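Local atomic coordinates of 3-polyprenyl-4-hydroxybenzoate decarboxylase and related decarboxylases (Pelotomaculum thermopropionicum, PDB entry 6H6X), a protein that binds prenylated FMN with manganese and potassium as a UbiD-family decarboxylase, and can run in reverse to carboxylate 2-furoic acid to 2,5-furandicarboxylic acid. Residues B[248-253]-B[270-275]; B[139-144]-B[175-180]; B[88-93]-B[214-219]; B[135-140]-B[233-238]. The protein carries 8 engineered substitutions. One frame throughout, in Å; residues are numbered along the deposited sequence.

Interaction 1: residues B[248-253]-B[270-275]; sequences PGVREV and RPVVEV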
# COMPACT_ATOMS: atom_id res chain seq x y z
N PRO B 248 -33.52 -26.10 20.62
CA PRO B 248 -33.99 -26.79 19.39
C PRO B 248 -35.20 -26.09 18.75
O PRO B 248 -36.09 -25.64 19.47
CB PRO B 248 -34.35 -28.19 19.89
CG PRO B 248 -34.74 -27.99 21.32
CD PRO B 248 -34.01 -26.77 21.84
N GLY B 249 -35.19 -25.91 17.43
CA GLY B 249 -36.32 -25.31 16.73
C GLY B 249 -36.46 -23.79 16.79
O GLY B 249 -36.90 -23.18 15.81
N VAL B 250 -36.07 -23.17 17.89
CA VAL B 250 -36.28 -21.73 18.02
C VAL B 250 -35.44 -20.97 16.99
O VAL B 250 -34.27 -21.32 16.71
CB VAL B 250 -35.95 -21.22 19.44
CG1 VAL B 250 -36.14 -19.70 19.53
CG2 VAL B 250 -36.81 -21.92 20.47
N ARG B 251 -36.07 -19.95 16.41
CA ARG B 251 -35.44 -19.02 15.47
C ARG B 251 -35.90 -17.63 15.83
O ARG B 251 -37.11 -17.39 15.92
CB ARG B 251 -35.83 -19.33 14.03
CG ARG B 251 -35.34 -20.68 13.54
CD ARG B 251 -33.82 -20.68 13.42
NE ARG B 251 -33.34 -21.93 12.81
CZ ARG B 251 -33.11 -23.07 13.47
NH1 ARG B 251 -33.30 -23.15 14.78
NH2 ARG B 251 -32.70 -24.14 12.80
N GLU B 252 -34.95 -16.73 16.10
CA GLU B 252 -35.23 -15.32 16.35
C GLU B 252 -34.32 -14.47 15.51
O GLU B 252 -33.25 -14.94 15.09
CB GLU B 252 -35.08 -14.97 17.82
CG GLU B 252 -36.17 -15.65 18.67
CD GLU B 252 -36.02 -15.47 20.17
OE1 GLU B 252 -35.10 -14.76 20.65
OE2 GLU B 252 -36.84 -16.08 20.89
N VAL B 253 -34.73 -13.24 15.28
CA VAL B 253 -34.03 -12.38 14.36
C VAL B 253 -32.71 -11.94 14.99
O VAL B 253 -32.65 -11.34 16.08
CB VAL B 253 -34.86 -11.16 13.91
CG1 VAL B 253 -34.04 -10.28 12.98
CG2 VAL B 253 -36.16 -11.60 13.22
N ARG B 270 -32.54 -16.85 13.23
CA ARG B 270 -31.36 -17.68 13.53
C ARG B 270 -31.44 -18.32 14.90
O ARG B 270 -32.30 -17.94 15.72
CB ARG B 270 -30.09 -16.80 13.43
CG ARG B 270 -29.68 -16.57 11.98
CD ARG B 270 -28.49 -15.68 11.79
NE ARG B 270 -28.34 -15.40 10.36
CZ ARG B 270 -28.31 -14.19 9.80
NH1 ARG B 270 -28.40 -13.06 10.52
NH2 ARG B 270 -28.17 -14.11 8.49
N PRO B 271 -30.54 -19.28 15.19
CA PRO B 271 -30.67 -19.95 16.49
C PRO B 271 -30.44 -19.04 17.66
O PRO B 271 -29.98 -17.91 17.51
CB PRO B 271 -29.62 -21.04 16.43
CG PRO B 271 -29.61 -21.40 14.99
CD PRO B 271 -29.74 -20.09 14.26
N VAL B 272 -30.78 -19.56 18.82
CA VAL B 272 -30.76 -18.82 20.07
C VAL B 272 -30.07 -19.66 21.15
O VAL B 272 -30.29 -20.83 21.23
CB VAL B 272 -32.21 -18.48 20.51
CG1 VAL B 272 -32.22 -17.78 21.85
CG2 VAL B 272 -32.87 -17.59 19.46
N VAL B 273 -29.25 -19.03 21.96
CA VAL B 273 -28.59 -19.64 23.07
C VAL B 273 -29.26 -19.09 24.31
O VAL B 273 -29.34 -17.88 24.46
CB VAL B 273 -27.09 -19.23 23.15
CG1 VAL B 273 -26.43 -19.73 24.43
CG2 VAL B 273 -26.33 -19.75 21.94
N GLU B 274 -29.73 -19.99 25.18
CA GLU B 274 -30.13 -19.64 26.55
C GLU B 274 -28.93 -19.89 27.46
O GLU B 274 -28.35 -20.98 27.44
CB GLU B 274 -31.31 -20.52 27.00
CG GLU B 274 -31.69 -20.42 28.48
CD GLU B 274 -33.01 -21.13 28.84
OE1 GLU B 274 -33.02 -22.00 29.75
OE2 GLU B 274 -34.06 -20.84 28.21
N VAL B 275 -28.59 -18.91 28.28
CA VAL B 275 -27.43 -19.04 29.15
C VAL B 275 -27.88 -19.52 30.54
O VAL B 275 -28.82 -18.97 31.12
CB VAL B 275 -26.47 -17.81 29.13
CG1 VAL B 275 -26.92 -16.73 28.18
CG2 VAL B 275 -26.10 -17.25 30.50

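Interaction 2: residues B[139-144]-B[175-180]; sequences RDPDSG and GKAERA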
# COMPACT_ATOMS: atom_id res chain seq x y z
N ARG B 139 -19.82 -30.49 21.88
CA ARG B 139 -19.61 -31.89 21.50
C ARG B 139 -20.70 -32.41 20.58
O ARG B 139 -21.85 -32.03 20.70
CB ARG B 139 -19.48 -32.78 22.73
CG ARG B 139 -18.12 -32.66 23.42
CD ARG B 139 -17.94 -33.67 24.56
NE ARG B 139 -16.60 -33.53 25.17
CZ ARG B 139 -15.48 -34.13 24.74
NH1 ARG B 139 -15.48 -34.96 23.72
NH2 ARG B 139 -14.32 -33.90 25.35
N ASP B 140 -20.32 -33.31 19.67
CA ASP B 140 -21.26 -33.97 18.77
C ASP B 140 -22.16 -34.86 19.65
O ASP B 140 -21.68 -35.70 20.42
CB ASP B 140 -20.48 -34.79 17.73
CG ASP B 140 -21.35 -35.34 16.59
OD1 ASP B 140 -22.33 -36.03 16.90
OD2 ASP B 140 -21.03 -35.13 15.39
N PRO B 141 -23.47 -34.61 19.61
CA PRO B 141 -24.35 -35.37 20.49
C PRO B 141 -24.44 -36.89 20.20
O PRO B 141 -24.85 -37.64 21.08
CB PRO B 141 -25.70 -34.65 20.33
CG PRO B 141 -25.66 -34.09 18.95
CD PRO B 141 -24.22 -33.75 18.67
N ASP B 142 -24.03 -37.35 19.01
CA ASP B 142 -23.96 -38.81 18.68
C ASP B 142 -22.54 -39.40 18.76
O ASP B 142 -22.37 -40.44 19.36
CB ASP B 142 -24.53 -39.11 17.28
CG ASP B 142 -26.00 -38.70 17.12
OD1 ASP B 142 -26.74 -38.62 18.14
OD2 ASP B 142 -26.43 -38.44 15.97
N SER B 143 -21.55 -38.76 18.14
CA SER B 143 -20.16 -39.27 18.13
C SER B 143 -19.29 -38.80 19.32
O SER B 143 -18.20 -39.34 19.54
CB SER B 143 -19.47 -38.92 16.81
OG SER B 143 -18.82 -37.67 16.85
N GLY B 144 -19.75 -37.78 20.04
CA GLY B 144 -19.01 -37.25 21.20
C GLY B 144 -17.75 -36.42 20.95
O GLY B 144 -17.14 -35.96 21.89
N GLY B 175 -27.61 -29.57 14.13
CA GLY B 175 -28.52 -30.36 13.29
C GLY B 175 -28.95 -31.64 13.96
O GLY B 175 -30.14 -31.92 14.06
N LYS B 176 -27.96 -32.38 14.49
CA LYS B 176 -28.20 -33.65 15.16
C LYS B 176 -28.96 -33.49 16.46
O LYS B 176 -29.81 -34.32 16.77
CB LYS B 176 -26.89 -34.44 15.38
CG LYS B 176 -26.34 -35.05 14.10
CD LYS B 176 -24.81 -35.18 14.08
CE LYS B 176 -24.28 -36.61 14.27
NZ LYS B 176 -22.89 -36.76 13.74
N ALA B 177 -28.68 -32.43 17.22
CA ALA B 177 -29.43 -32.17 18.45
C ALA B 177 -30.88 -31.84 18.15
O ALA B 177 -31.77 -32.26 18.87
CB ALA B 177 -28.79 -31.05 19.27
N GLU B 178 -31.13 -31.07 17.10
CA GLU B 178 -32.51 -30.65 16.87
C GLU B 178 -33.38 -31.69 16.12
O GLU B 178 -34.58 -31.69 16.34
CB GLU B 178 -32.64 -29.19 16.42
CG GLU B 178 -32.50 -28.80 14.97
CD GLU B 178 -32.68 -27.28 14.78
OE1 GLU B 178 -33.22 -26.57 15.68
OE2 GLU B 178 -32.27 -26.78 13.72
N ARG B 179 -32.78 -32.62 15.37
CA ARG B 179 -33.53 -33.82 14.92
C ARG B 179 -33.99 -34.72 16.06
O ARG B 179 -35.03 -35.35 15.95
CB ARG B 179 -32.73 -34.68 13.93
CG ARG B 179 -32.79 -34.12 12.53
CD ARG B 179 -31.93 -34.92 11.56
NE ARG B 179 -31.15 -33.99 10.74
CZ ARG B 179 -29.84 -33.75 10.85
NH1 ARG B 179 -29.06 -34.41 11.72
NH2 ARG B 179 -29.30 -32.85 10.04
N ALA B 180 -33.22 -34.79 17.14
CA ALA B 180 -33.65 -35.49 18.36
C ALA B 180 -34.55 -34.65 19.30
O ALA B 180 -34.90 -35.12 20.38
CB ALA B 180 -32.43 -36.01 19.12

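Interaction 3: residues B[88-93]-B[214-219]; sequences NPVPCR and ASALLP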
# COMPACT_ATOMS: atom_id res chain seq x y z
N ASN B 88 -0.61 -32.92 14.09
CA ASN B 88 -0.29 -33.64 15.33
C ASN B 88 -0.87 -33.00 16.59
O ASN B 88 -0.15 -32.42 17.38
CB ASN B 88 1.23 -33.79 15.46
CG ASN B 88 1.83 -34.63 14.34
OD1 ASN B 88 2.44 -34.09 13.42
ND2 ASN B 88 1.59 -35.95 14.38
N PRO B 89 -2.18 -33.12 16.80
CA PRO B 89 -2.75 -32.57 18.03
C PRO B 89 -2.24 -33.28 19.28
O PRO B 89 -1.84 -34.42 19.20
CB PRO B 89 -4.25 -32.81 17.88
CG PRO B 89 -4.47 -33.18 16.45
CD PRO B 89 -3.19 -33.80 15.98
N VAL B 90 -2.33 -32.61 20.42
CA VAL B 90 -1.75 -33.03 21.70
C VAL B 90 -2.86 -32.99 22.74
O VAL B 90 -3.54 -31.99 22.84
CB VAL B 90 -0.62 -32.05 22.10
CG1 VAL B 90 -0.31 -32.07 23.59
CG2 VAL B 90 0.64 -32.35 21.30
N PRO B 91 -3.05 -34.07 23.52
CA PRO B 91 -4.14 -34.00 24.51
C PRO B 91 -4.04 -32.84 25.51
O PRO B 91 -2.96 -32.37 25.86
CB PRO B 91 -4.05 -35.35 25.23
CG PRO B 91 -3.53 -36.29 24.18
CD PRO B 91 -2.56 -35.46 23.36
N CYS B 92 -5.22 -32.37 25.92
CA CYS B 92 -5.37 -31.38 26.98
C CYS B 92 -5.40 -32.11 28.30
O CYS B 92 -5.74 -33.30 28.37
CB CYS B 92 -6.68 -30.60 26.78
SG CYS B 92 -6.67 -29.60 25.28
N ARG B 93 -5.07 -31.38 29.36
CA ARG B 93 -5.10 -31.88 30.70
C ARG B 93 -6.33 -31.34 31.44
O ARG B 93 -6.48 -30.13 31.58
CB ARG B 93 -3.83 -31.38 31.37
CG ARG B 93 -3.55 -31.95 32.76
CD ARG B 93 -2.52 -31.11 33.54
NE ARG B 93 -1.44 -31.90 34.11
CZ ARG B 93 -0.42 -32.42 33.41
NH1 ARG B 93 -0.32 -32.25 32.08
NH2 ARG B 93 0.51 -33.13 34.04
N ALA B 214 -4.61 -26.30 19.91
CA ALA B 214 -4.08 -25.24 20.78
C ALA B 214 -3.02 -25.77 21.72
O ALA B 214 -2.01 -25.14 21.91
CB ALA B 214 -5.22 -24.63 21.59
N SER B 215 -3.28 -26.92 22.31
CA SER B 215 -2.30 -27.62 23.15
C SER B 215 -0.96 -27.82 22.46
O SER B 215 0.05 -27.48 23.02
CB SER B 215 -2.86 -29.00 23.55
OG SER B 215 -3.11 -29.06 24.90
N ALA B 216 -0.96 -28.32 21.24
CA ALA B 216 0.29 -28.42 20.44
C ALA B 216 1.02 -27.12 20.17
O ALA B 216 2.22 -27.13 19.95
CB ALA B 216 0.03 -29.13 19.12
N LEU B 217 0.30 -25.99 20.11
CA LEU B 217 0.96 -24.72 19.79
C LEU B 217 1.57 -24.10 21.03
O LEU B 217 2.48 -23.27 20.94
CB LEU B 217 -0.05 -23.72 19.20
CG LEU B 217 -0.65 -23.96 17.81
CD1 LEU B 217 -1.71 -22.95 17.48
CD2 LEU B 217 0.45 -23.88 16.79
N LEU B 218 1.05 -24.46 22.20
CA LEU B 218 1.50 -23.84 23.42
C LEU B 218 2.73 -24.60 23.95
O LEU B 218 2.94 -25.77 23.59
CB LEU B 218 0.38 -23.83 24.44
CG LEU B 218 -0.80 -22.92 24.13
CD1 LEU B 218 -1.99 -23.32 24.99
CD2 LEU B 218 -0.44 -21.49 24.37
N PRO B 219 3.51 -23.96 24.84
CA PRO B 219 4.65 -24.62 25.47
C PRO B 219 4.28 -25.84 26.35
O PRO B 219 5.02 -26.79 26.36
CB PRO B 219 5.27 -23.51 26.33
CG PRO B 219 4.78 -22.24 25.73
CD PRO B 219 3.39 -22.57 25.33

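Interaction 4: residues B[135-140]-B[233-238]; sequences ILIARD and EVPAGA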
# COMPACT_ATOMS: atom_id res chain seq x y z
N ILE B 135 -14.64 -18.14 22.16
CA ILE B 135 -14.56 -19.46 21.58
C ILE B 135 -15.75 -20.29 22.07
O ILE B 135 -16.10 -20.26 23.24
CB ILE B 135 -13.21 -20.16 21.83
CG1 ILE B 135 -12.97 -20.49 23.32
CG2 ILE B 135 -12.09 -19.32 21.28
CD1 ILE B 135 -11.70 -21.33 23.53
N LEU B 136 -16.39 -20.99 21.15
CA LEU B 136 -17.58 -21.77 21.43
C LEU B 136 -17.17 -23.25 21.38
O LEU B 136 -16.80 -23.74 20.33
CB LEU B 136 -18.65 -21.51 20.39
CG LEU B 136 -20.05 -22.06 20.71
CD1 LEU B 136 -21.10 -21.23 19.99
CD2 LEU B 136 -20.18 -23.53 20.37
N ILE B 137 -17.23 -23.93 22.53
CA ILE B 137 -16.84 -25.32 22.66
C ILE B 137 -18.13 -26.15 22.73
O ILE B 137 -19.02 -25.86 23.51
CB ILE B 137 -15.99 -25.51 23.92
CG1 ILE B 137 -14.75 -24.67 23.82
CG2 ILE B 137 -15.58 -26.97 24.11
CD1 ILE B 137 -14.23 -24.23 25.17
N ALA B 138 -18.23 -27.17 21.89
CA ALA B 138 -19.37 -28.09 21.91
C ALA B 138 -18.95 -29.53 21.53
O ALA B 138 -17.86 -29.77 20.97
CB ALA B 138 -20.44 -27.59 20.98
N ARG B 139 -19.82 -30.49 21.88
CA ARG B 139 -19.61 -31.89 21.50
C ARG B 139 -20.70 -32.41 20.58
O ARG B 139 -21.85 -32.03 20.70
CB ARG B 139 -19.48 -32.78 22.73
CG ARG B 139 -18.12 -32.66 23.42
CD ARG B 139 -17.94 -33.67 24.56
NE ARG B 139 -16.60 -33.53 25.17
CZ ARG B 139 -15.48 -34.13 24.74
NH1 ARG B 139 -15.48 -34.96 23.72
NH2 ARG B 139 -14.32 -33.90 25.35
N ASP B 140 -20.32 -33.31 19.67
CA ASP B 140 -21.26 -33.97 18.77
C ASP B 140 -22.16 -34.86 19.65
O ASP B 140 -21.68 -35.70 20.42
CB ASP B 140 -20.48 -34.79 17.73
CG ASP B 140 -21.35 -35.34 16.59
OD1 ASP B 140 -22.33 -36.03 16.90
OD2 ASP B 140 -21.03 -35.13 15.39
N GLU B 233 -16.04 -28.92 28.53
CA GLU B 233 -14.78 -28.52 29.14
C GLU B 233 -14.38 -27.13 28.62
O GLU B 233 -14.66 -26.80 27.45
CB GLU B 233 -13.69 -29.56 28.78
CG GLU B 233 -14.00 -31.00 29.21
CD GLU B 233 -15.03 -31.70 28.32
OE1 GLU B 233 -14.91 -31.66 27.05
OE2 GLU B 233 -16.00 -32.27 28.86
N VAL B 234 -13.78 -26.30 29.48
CA VAL B 234 -13.38 -24.92 29.12
C VAL B 234 -11.98 -24.65 29.64
O VAL B 234 -11.58 -25.30 30.58
CB VAL B 234 -14.33 -23.85 29.67
CG1 VAL B 234 -15.72 -23.99 29.05
CG2 VAL B 234 -14.41 -23.86 31.18
N PRO B 235 -11.23 -23.72 29.02
CA PRO B 235 -9.87 -23.42 29.53
C PRO B 235 -9.90 -22.86 30.95
O PRO B 235 -10.66 -21.95 31.25
CB PRO B 235 -9.34 -22.40 28.54
CG PRO B 235 -10.11 -22.65 27.30
CD PRO B 235 -11.50 -23.01 27.76
N ALA B 236 -9.15 -23.50 31.84
CA ALA B 236 -9.12 -23.17 33.28
C ALA B 236 -8.72 -21.74 33.53
O ALA B 236 -9.24 -21.08 34.45
CB ALA B 236 -8.13 -24.10 34.02
N GLY B 237 -7.77 -21.26 32.73
CA GLY B 237 -7.27 -19.91 32.83
C GLY B 237 -8.05 -18.82 32.09
O GLY B 237 -7.60 -17.71 32.07
N ALA B 238 -9.21 -19.11 31.50
CA ALA B 238 -9.97 -18.09 30.77
C ALA B 238 -10.41 -16.96 31.72
O ALA B 238 -10.38 -17.15 32.90
CB ALA B 238 -11.20 -18.70 30.09

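Interaction 1: residues B[248-253]-B[270-275]
Glu-252 and Arg-270 form an antiparallel hydrogen-bonded pair: Glu-252 N donates to Arg-270 O at 2.9 Å, and Arg-270 N returns a bond of 2.8 Å to Glu-252 O. Both are fairly straight at the hydrogen (163° and 157°). Arg-270 O carries a second load, since Arg-251 CA points a C-H at it from 3.3 Å. The Arg-251 side chain then passes across the facing backbone at Arg-270 and Pro-271. A bend about its CB-CG bond (chi2 -68°) swings the guanidinium round until Arg-251 NH1, with the acceptor in the guanidinium plane, meets Val-250 O at 2.8 Å from above the carbonyl plane. NH2 reaches instead a salt bridge with Glu-178 of helix 169-179. The pairing belongs to a beta hairpin of the Rift-related domain, strands 252-258 and 264-280. Pro-271 CG lies over one face of the guanidinium, offset toward its rim and 4.1 Å from Arg-251 NH1. An alanine in place of Arg-251 is likely to leave Val-250 O and Glu-178 without this donor and to uncover the ring of Pro-271. Further along, Val-272 CG2 sits against the extended Glu-252 chain, 3.8 Å from its CB, while Val-250 CG1 adds a methyl contact at 3.9 Å to that same CG2. The carboxylate of Glu-252 goes on to Arg-160. Arg-270, on the same sheet face as Glu-252, runs out to Glu-254, near the cofactor-binding residues Arg-152 and Leu-164.

Interaction 2: residues B[139-144]-B[175-180]
Lys-176 NZ forms a salt bridge with Asp-140, meeting OD2 at 3.0 Å on its syn lone pair and OD1 only weakly at 3.3 Å. The carboxylate is already part of an Asx turn at the start of the loop that joins strands 130-139 and 146-157, so the lysine ties helix 169-179 to the bend of a beta hairpin. Its aliphatic chain is used as well. Asp-142 OD2 approaches Lys-176 CE to 3.3 Å, but its distance from NZ is beyond a salt bridge, so the second acidic group probably adds long-range attraction. Below this, Pro-141 wedges CG against the root of the side chain, 3.8 Å from Lys-176 CB, and also comes near Ala-177. A chi3 of 106° bends the lysine about its CG-CD bond and delivers NZ to Asp-140. What positions the carboxylate is the loop itself: with Asp-140 CG anti to the backbone N (chi1 -171°), OD1 accepts Asp-142 N at 3.0 Å on its anti lone pair and Ser-143 N at 3.1 Å from above the carboxylate plane. His-172 and Phe-173 of the helix also touch Asp-140. The loop closes through Gly-144 N to Asp-140 O, and Gly-144 takes the positive phi that favours glycine. From the strand end, Arg-139 NH1 reaches back 2.7 Å to Gly-144 O, almost in line with the C=O bond.

Interaction 3: residues B[88-93]-B[214-219]
Val-90 meets Ser-215 and Ala-216 with a branch apiece, because chi1 of 159° holds CG1 roughly anti to the backbone N and CG2 beside it: CG1 faces Ser-215 CB at 4.0 Å, and CG2 lies 3.9 Å from Ala-216 CB. Ser-215 for its part has chi1 of -113°, close to an eclipsed value, and this carries OG toward the carbonyl of Pro-91. The contact lays the extended connection between helix 75-87 and strand 93-94 across the last turn of helix 210-217, the helix that begins with the manganese ligand Glu-210. CA atoms of Val-90 and Ala-216 come within 5.2 Å, a closeness that the small side chains of Ser-215 and Ala-216 permit. Packing is tight there, since Val-90 O approaches Ser-215 CB to 3.1 Å, while Asn-88 O rests 3.7 Å from the methyl CB of Ala-216. Polar linkage across the two segments is slight: Ser-215 OG donates a weak bond to Pro-91 O. The stronger partner of that hydroxyl is Leu-222 N, in the loop leading to strand 223-226, beside which strand 93-94 runs parallel. Ala-216 also packs on Ala-85, so the end of helix 210-217 touches both helix 75-87 and the chain that leaves it. Cys-92, its SG anti to the carbonyl carbon, brings the sulfur 3.6 Å from Ser-215 OG.

Interaction 4: residues B[135-140]-B[233-238]
Ile-137 straddles a backbone carbonyl of the facing segment: its CG2 and CD1 branches each come 3.5 Å from Glu-233 O. Strand 130-139 of the large antiparallel sheet here packs against strand 233-235, the edge of a small three-stranded sheet; the short axes pass 7.9 Å apart and run 155° to each other, joined through side chains. The bump is Ile-137 CD1, and the hollow it fills is walled by the carbonyl, by Val-234 CG1 and by the ring of Pro-235, whose CD lies 4.0 Å from it. Ile-135 CD1 meets the same ring further along, 4.3 Å from Pro-235 CG, and itself borders the cofactor-binding Ile-150. At the far end, Glu-233 bends about its CB-CG bond (chi2 76°) and turns its carboxylate onto Arg-139, which crosses it nearly at a right angle. The grip is side-on and converges two nitrogens on one oxygen: Arg-139 NE meets Glu-233 OE1 at 3.1 Å on the syn lone pair. A leucine in place of Arg-139 would probably leave the Glu-233 carboxylate to its outside partners, Arg-146 and Lys-226, with less to fix its rotation. Arg-139 NH2 completes the pair, 2.9 Å from Glu-233 OE1 and above the carboxylate plane.

Overall arrangement
From the N terminus, interaction 3 opens first, at 88-93, just after helix 75-87, and closes the longest loop when 214-219 returns against it. Inside that loop, interactions 2 and 4 start from overlapping segments sharing Arg-139 and Asp-140. Interaction 2 closes soon, at helix 169-179, within the span of interaction 3; interaction 4 closes only at 233-238, beyond 214-219, and so crosses interaction 3. Interaction 1 follows in series as a local hairpin, yet meets interaction 2 in space, where Glu-178 engages Gly-249 and Arg-251. Interaction 1 pairs strands within the large antiparallel sheet; interactions 2 and 4 join that sheet to helix 169-179 and to the small three-stranded sheet; interaction 3 lays the chain after helix 75-87 on helix 210-217.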